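Local atomic coordinates of CELL WALL surface anchor family protein (Streptococcus pneumoniae, PDB entry 2X9Z), a protein that forms the repeating backbone subunit of the pneumococcal pilus, a cell-wall-anchored surface fibre with a likely part in adhesion. Residues S54-E59 with T85-G90; N146-N151 with A227-I232. The protein carries 1 engineered substitution. All coordinates share one frame; numbering follows the deposited sequence.

Contact 1. Residues S54-E59 with T85-G90; sequences SDRMTE and TEVATG
Arg56 keeps CG anti to its carbonyl carbon (chi1 -65°) and then bends at chi2 (-68°), a fold that brings its guanidinium against Val87 and its CD against Thr89. Val87 and Thr89 belong to the turn of a beta hairpin: strand 82-87 passes through a type I turn, Val87 to Gly90, into strand 90-95, and Gly90 pairs antiparallel with Arg56 as a non-hydrogen-bonded pair in the sheet of a Cna-B-like pilin domain. Val87 CG2 sits over one guanidinium face, offset toward its rim, 3.9 Å from Arg56 NE. Thr89 OG1 comes up against the aliphatic part of the same side chain, 3.3 Å from Arg56 CD. Arg56 NH1 curls back to the backbone, donating to Asp55 O at 3.0 Å from above that carbonyl plane, while NH2 forms salt bridges with Asp92 and Glu231; together these bonds should fix the orientation of the guanidinium.

The two backbones also meet closely. Gly90 CA makes a CA-H...O contact of 3.3 Å with Asp55 O. Selenomethionine Met57 places its CE 4.0 Å from Gly90 CA. Its backbone N donates to Thr89 O at 3.0 Å, approaching nearly in line with the carbonyl bond, although the N-H...O angle is only 138°.

Contact 2. Residues N146-N151 with A227-I232; sequences NTPKPN and ADYQEI
Asn146 bonds to the edge of strand 226-229 through both backbone and side chain. Its N donates to Ala227 O, and its amide carries two further bonds: OD1 accepts Tyr229 N at 2.8 Å, in the carbonyl plane and on a lone pair, while ND2 reaches Asp228 OD1 at 2.9 Å. That carboxylate oxygen is met from above its plane, the amide and carboxylate standing 83° apart. With CG between backbone N and carbonyl carbon (chi1 52°), the amide turns its OD1 and ND2 to the strand.

Next along, Pro148 lies side by side with the Tyr229 ring. Its CA stands 3.8 Å from the ring centroid in a CH-pi contact over one face, and CG presses on CZ, whereas Asn146 O lies at the ring edge, in plane. The extended segment 146-151, part of the connection between strands 130-139 and 159-166, runs beside strand 226-229, an outermost strand of a four-stranded mixed sheet in a second Cna-B-like region.

Lys149 bends at chi2 and sends NZ back to two carbonyls, Tyr229 O at 2.9 Å and Thr147 O at 2.9 Å, the second met in its plane. Its CB packs on Ile232 CG1 at 3.8 Å. Ile232 CG2 in turn lies 3.4 Å from Asn151 ND2.

Farther out, Asp228 OD2 accepts from Trp243 NE1, Tyr229 OH is bonded to the backbone N of Glu219, and Asn151 ND2 donates to Thr234 O. Glu231 OE2, 4.4 Å from Lys149 NZ, is salt-bridged to Arg56.

How the contacts relate
The centres of the two contacts lie about 10 Å apart, and both segments of contact 1 precede those of contact 2 along the chain. Contact 1 belongs to the six-stranded mixed sheet that holds strands 50-57 and 82-87, whereas contact 2 joins the connection after strand 130-139, itself a neighbour of 50-57, to the edge of the four-stranded sheet. They touch directly: Arg56 NH2 bridges to Glu231 OE2 at 2.7 Å, and Ser54 OG lies 3.0 Å from Thr147 N, probably hydrogen-bonded. Segment 146-151 therefore contacts strand 50-57 of one sheet and strand 226-229 of the other, and so joins the two Cna-B-like regions.

Contact 1. Residues S54-E59 with T85-G90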
loop_
_atom_site.group_PDB
_atom_site.type_symbol
_atom_site.label_atom_id
_atom_site.label_comp_id
_atom_site.label_asym_id
_atom_site.label_seq_id
_atom_site.Cartn_x
_atom_site.Cartn_y
_atom_site.Cartn_z
ATOM N N SER A 54 4.445 -1.856 -2.163
ATOM C CA SER A 54 4.506 -1.374 -0.796
ATOM C C SER A 54 3.275 -1.931 -0.075
ATOM O O SER A 54 2.156 -1.806 -0.567
ATOM C CB SER A 54 4.512 0.159 -0.803
ATOM O OG SER A 54 4.619 0.708 0.498
ATOM N N ASP A 55 3.484 -2.536 1.090
ATOM C CA ASP A 55 2.423 -3.239 1.800
ATOM C C ASP A 55 2.475 -2.910 3.296
ATOM O O ASP A 55 3.523 -3.017 3.923
ATOM C CB ASP A 55 2.622 -4.739 1.566
ATOM C CG ASP A 55 1.436 -5.580 1.974
ATOM O OD1 ASP A 55 0.518 -5.113 2.685
ATOM O OD2 ASP A 55 1.449 -6.762 1.569
ATOM N N ARG A 56 1.346 -2.503 3.868
ATOM C CA ARG A 56 1.254 -2.302 5.317
ATOM C C ARG A 56 -0.022 -2.936 5.824
ATOM O O ARG A 56 -0.984 -3.093 5.074
ATOM C CB ARG A 56 1.273 -0.817 5.679
ATOM C CG ARG A 56 2.569 -0.094 5.338
ATOM C CD ARG A 56 3.728 -0.578 6.223
ATOM N NE ARG A 56 4.962 0.196 6.030
ATOM C CZ ARG A 56 5.805 0.039 5.013
ATOM N NH1 ARG A 56 5.547 -0.850 4.067
ATOM N NH2 ARG A 56 6.900 0.785 4.937
HETATM N N MSE A 57 -0.047 -3.303 7.098
HETATM C CA MSE A 57 -1.234 -3.966 7.626
HETATM C C MSE A 57 -1.604 -3.479 9.019
HETATM O O MSE A 57 -0.780 -2.906 9.741
HETATM C CB MSE A 57 -1.078 -5.485 7.565
HETATM C CG MSE A 57 0.103 -6.032 8.343
HETATM SE SE MSE A 57 0.750 -7.707 7.551
HETATM C CE MSE A 57 1.637 -6.898 6.009
ATOM N N THR A 58 -2.864 -3.682 9.381
ATOM C CA THR A 58 -3.385 -3.172 10.649
ATOM C C THR A 58 -2.829 -3.978 11.826
ATOM O O THR A 58 -2.319 -5.084 11.647
ATOM C CB THR A 58 -4.919 -3.114 10.635
ATOM O OG1 THR A 58 -5.439 -4.409 10.324
ATOM C CG2 THR A 58 -5.384 -2.131 9.557
ATOM N N GLU A 59 -2.911 -3.409 13.024
ATOM C CA GLU A 59 -2.092 -3.883 14.139
ATOM C C GLU A 59 -2.412 -5.298 14.636
ATOM O O GLU A 59 -1.570 -5.926 15.280
ATOM C CB GLU A 59 -2.117 -2.884 15.296
ATOM C CG GLU A 59 -3.457 -2.756 15.974
ATOM C CD GLU A 59 -3.389 -1.928 17.247
ATOM O OE1 GLU A 59 -2.314 -1.378 17.561
ATOM O OE2 GLU A 59 -4.414 -1.827 17.938
ATOM N N THR A 85 12.736 -4.302 1.846
ATOM C CA THR A 85 12.884 -3.694 3.159
ATOM C C THR A 85 11.676 -4.080 3.993
ATOM O O THR A 85 10.534 -3.811 3.611
ATOM C CB THR A 85 12.968 -2.163 3.077
ATOM O OG1 THR A 85 14.021 -1.788 2.180
ATOM C CG2 THR A 85 13.254 -1.571 4.454
ATOM N N GLU A 86 11.939 -4.725 5.124
ATOM C CA GLU A 86 10.898 -5.202 6.012
ATOM C C GLU A 86 10.881 -4.370 7.278
ATOM O O GLU A 86 11.926 -4.105 7.881
ATOM C CB GLU A 86 11.147 -6.674 6.340
ATOM C CG GLU A 86 10.955 -7.591 5.144
ATOM C CD GLU A 86 11.350 -9.028 5.434
ATOM O OE1 GLU A 86 12.565 -9.327 5.483
ATOM O OE2 GLU A 86 10.445 -9.862 5.607
ATOM N N VAL A 87 9.682 -3.965 7.678
ATOM C CA VAL A 87 9.487 -3.237 8.923
ATOM C C VAL A 87 8.411 -3.940 9.746
ATOM O O VAL A 87 7.859 -4.964 9.325
ATOM C CB VAL A 87 9.121 -1.757 8.672
ATOM C CG1 VAL A 87 10.276 -1.040 7.986
ATOM C CG2 VAL A 87 7.849 -1.649 7.838
ATOM N N ALA A 88 8.110 -3.398 10.917
ATOM C CA ALA A 88 7.214 -4.089 11.833
ATOM C C ALA A 88 5.835 -4.346 11.230
ATOM O O ALA A 88 5.221 -5.379 11.488
ATOM C CB ALA A 88 7.091 -3.324 13.153
ATOM N N THR A 89 5.359 -3.411 10.416
ATOM C CA THR A 89 3.989 -3.463 9.910
ATOM C C THR A 89 3.859 -3.859 8.437
ATOM O O THR A 89 2.762 -3.789 7.884
ATOM C CB THR A 89 3.265 -2.109 10.123
ATOM O OG1 THR A 89 4.007 -1.065 9.482
ATOM C CG2 THR A 89 3.129 -1.801 11.612
ATOM N N GLY A 90 4.955 -4.267 7.803
ATOM C CA GLY A 90 4.898 -4.655 6.404
ATOM C C GLY A 90 6.228 -4.549 5.698
ATOM O O GLY A 90 7.275 -4.711 6.312
#

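Contact 2. Residues N146-N151 with A227-I232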
loop_
_atom_site.group_PDB
_atom_site.type_symbol
_atom_site.label_atom_id
_atom_site.label_comp_id
_atom_site.label_asym_id
_atom_site.label_seq_id
_atom_site.Cartn_x
_atom_site.Cartn_y
_atom_site.Cartn_z
ATOM N N ASN A 146 4.510 5.169 -2.487
ATOM C CA ASN A 146 4.369 3.950 -1.696
ATOM C C ASN A 146 2.971 3.917 -1.069
ATOM O O ASN A 146 2.112 4.727 -1.425
ATOM C CB ASN A 146 5.477 3.856 -0.648
ATOM C CG ASN A 146 5.574 5.101 0.181
ATOM O OD1 ASN A 146 4.565 5.604 0.655
ATOM N ND2 ASN A 146 6.785 5.627 0.340
ATOM N N THR A 147 2.722 2.990 -0.148
ATOM C CA THR A 147 1.360 2.757 0.320
ATOM C C THR A 147 1.091 3.492 1.640
ATOM O O THR A 147 2.008 3.736 2.419
ATOM C CB THR A 147 1.073 1.238 0.437
ATOM O OG1 THR A 147 -0.339 1.002 0.380
ATOM C CG2 THR A 147 1.665 0.639 1.720
ATOM N N PRO A 148 -0.178 3.858 1.905
ATOM C CA PRO A 148 -0.478 4.499 3.198
ATOM C C PRO A 148 -0.060 3.661 4.420
ATOM O O PRO A 148 -0.137 2.426 4.397
ATOM C CB PRO A 148 -2.005 4.681 3.152
ATOM C CG PRO A 148 -2.280 4.857 1.694
ATOM C CD PRO A 148 -1.338 3.900 0.995
ATOM N N LYS A 149 0.389 4.342 5.471
ATOM C CA LYS A 149 0.669 3.707 6.757
ATOM C C LYS A 149 -0.493 4.037 7.700
ATOM O O LYS A 149 -0.712 5.207 8.025
ATOM C CB LYS A 149 1.975 4.238 7.360
ATOM C CG LYS A 149 3.270 3.704 6.731
ATOM C CD LYS A 149 3.515 4.284 5.333
ATOM C CE LYS A 149 4.671 3.606 4.606
ATOM N NZ LYS A 149 4.758 4.128 3.204
ATOM N N PRO A 150 -1.254 3.016 8.137
ATOM C CA PRO A 150 -2.391 3.314 9.018
ATOM C C PRO A 150 -1.956 3.883 10.365
ATOM O O PRO A 150 -0.861 3.584 10.849
ATOM C CB PRO A 150 -3.058 1.948 9.214
ATOM C CG PRO A 150 -2.590 1.116 8.084
ATOM C CD PRO A 150 -1.210 1.599 7.747
ATOM N N ASN A 151 -2.807 4.711 10.962
ATOM C CA ASN A 151 -2.527 5.283 12.277
ATOM C C ASN A 151 -3.809 5.513 13.053
ATOM O O ASN A 151 -4.876 5.710 12.468
ATOM C CB ASN A 151 -1.770 6.607 12.143
ATOM C CG ASN A 151 -1.017 7.005 13.417
ATOM O OD1 ASN A 151 -0.932 6.238 14.381
ATOM N ND2 ASN A 151 -0.460 8.217 13.416
ATOM N N ALA A 227 2.645 9.817 -4.277
ATOM C CA ALA A 227 2.499 10.002 -2.840
ATOM C C ALA A 227 3.419 9.083 -2.049
ATOM O O ALA A 227 3.308 7.854 -2.134
ATOM C CB ALA A 227 1.047 9.784 -2.429
ATOM N N ASP A 228 4.289 9.699 -1.252
ATOM C CA ASP A 228 5.264 9.013 -0.409
ATOM C C ASP A 228 4.827 9.196 1.046
ATOM O O ASP A 228 5.056 10.254 1.655
ATOM C CB ASP A 228 6.650 9.621 -0.678
ATOM C CG ASP A 228 7.720 9.191 0.314
ATOM O OD1 ASP A 228 7.497 8.284 1.152
ATOM O OD2 ASP A 228 8.820 9.784 0.238
ATOM N N TYR A 229 4.170 8.173 1.596
ATOM C CA TYR A 229 3.640 8.230 2.957
ATOM C C TYR A 229 4.757 7.890 3.944
ATOM O O TYR A 229 5.396 6.831 3.852
ATOM C CB TYR A 229 2.466 7.264 3.129
ATOM C CG TYR A 229 1.332 7.486 2.144
ATOM C CD1 TYR A 229 1.354 6.886 0.886
ATOM C CD2 TYR A 229 0.236 8.285 2.474
ATOM C CE1 TYR A 229 0.323 7.080 -0.020
ATOM C CE2 TYR A 229 -0.805 8.486 1.574
ATOM C CZ TYR A 229 -0.757 7.875 0.331
ATOM O OH TYR A 229 -1.788 8.055 -0.559
ATOM N N GLN A 230 5.014 8.804 4.869
ATOM C CA GLN A 230 6.108 8.644 5.825
ATOM C C GLN A 230 5.747 7.618 6.903
ATOM O O GLN A 230 4.571 7.411 7.221
ATOM C CB GLN A 230 6.422 9.992 6.483
ATOM C CG GLN A 230 6.716 11.095 5.487
ATOM C CD GLN A 230 7.874 10.743 4.585
ATOM O OE1 GLN A 230 7.726 10.643 3.363
ATOM N NE2 GLN A 230 9.034 10.536 5.179
ATOM N N GLU A 231 6.755 6.989 7.486
ATOM C CA GLU A 231 6.500 6.074 8.586
ATOM C C GLU A 231 5.827 6.804 9.749
ATOM O O GLU A 231 6.038 8.003 9.950
ATOM C CB GLU A 231 7.799 5.408 9.044
ATOM C CG GLU A 231 8.469 4.544 7.978
ATOM C CD GLU A 231 7.621 3.348 7.551
ATOM O OE1 GLU A 231 6.971 2.711 8.406
ATOM O OE2 GLU A 231 7.618 3.034 6.347
ATOM N N ILE A 232 5.011 6.073 10.506
ATOM C CA ILE A 232 4.296 6.644 11.648
ATOM C C ILE A 232 5.230 6.807 12.841
ATOM O O ILE A 232 6.014 5.907 13.155
ATOM C CB ILE A 232 3.078 5.765 12.064
ATOM C CG1 ILE A 232 2.117 5.593 10.887
ATOM C CG2 ILE A 232 2.378 6.328 13.304
ATOM C CD1 ILE A 232 1.681 6.881 10.246
#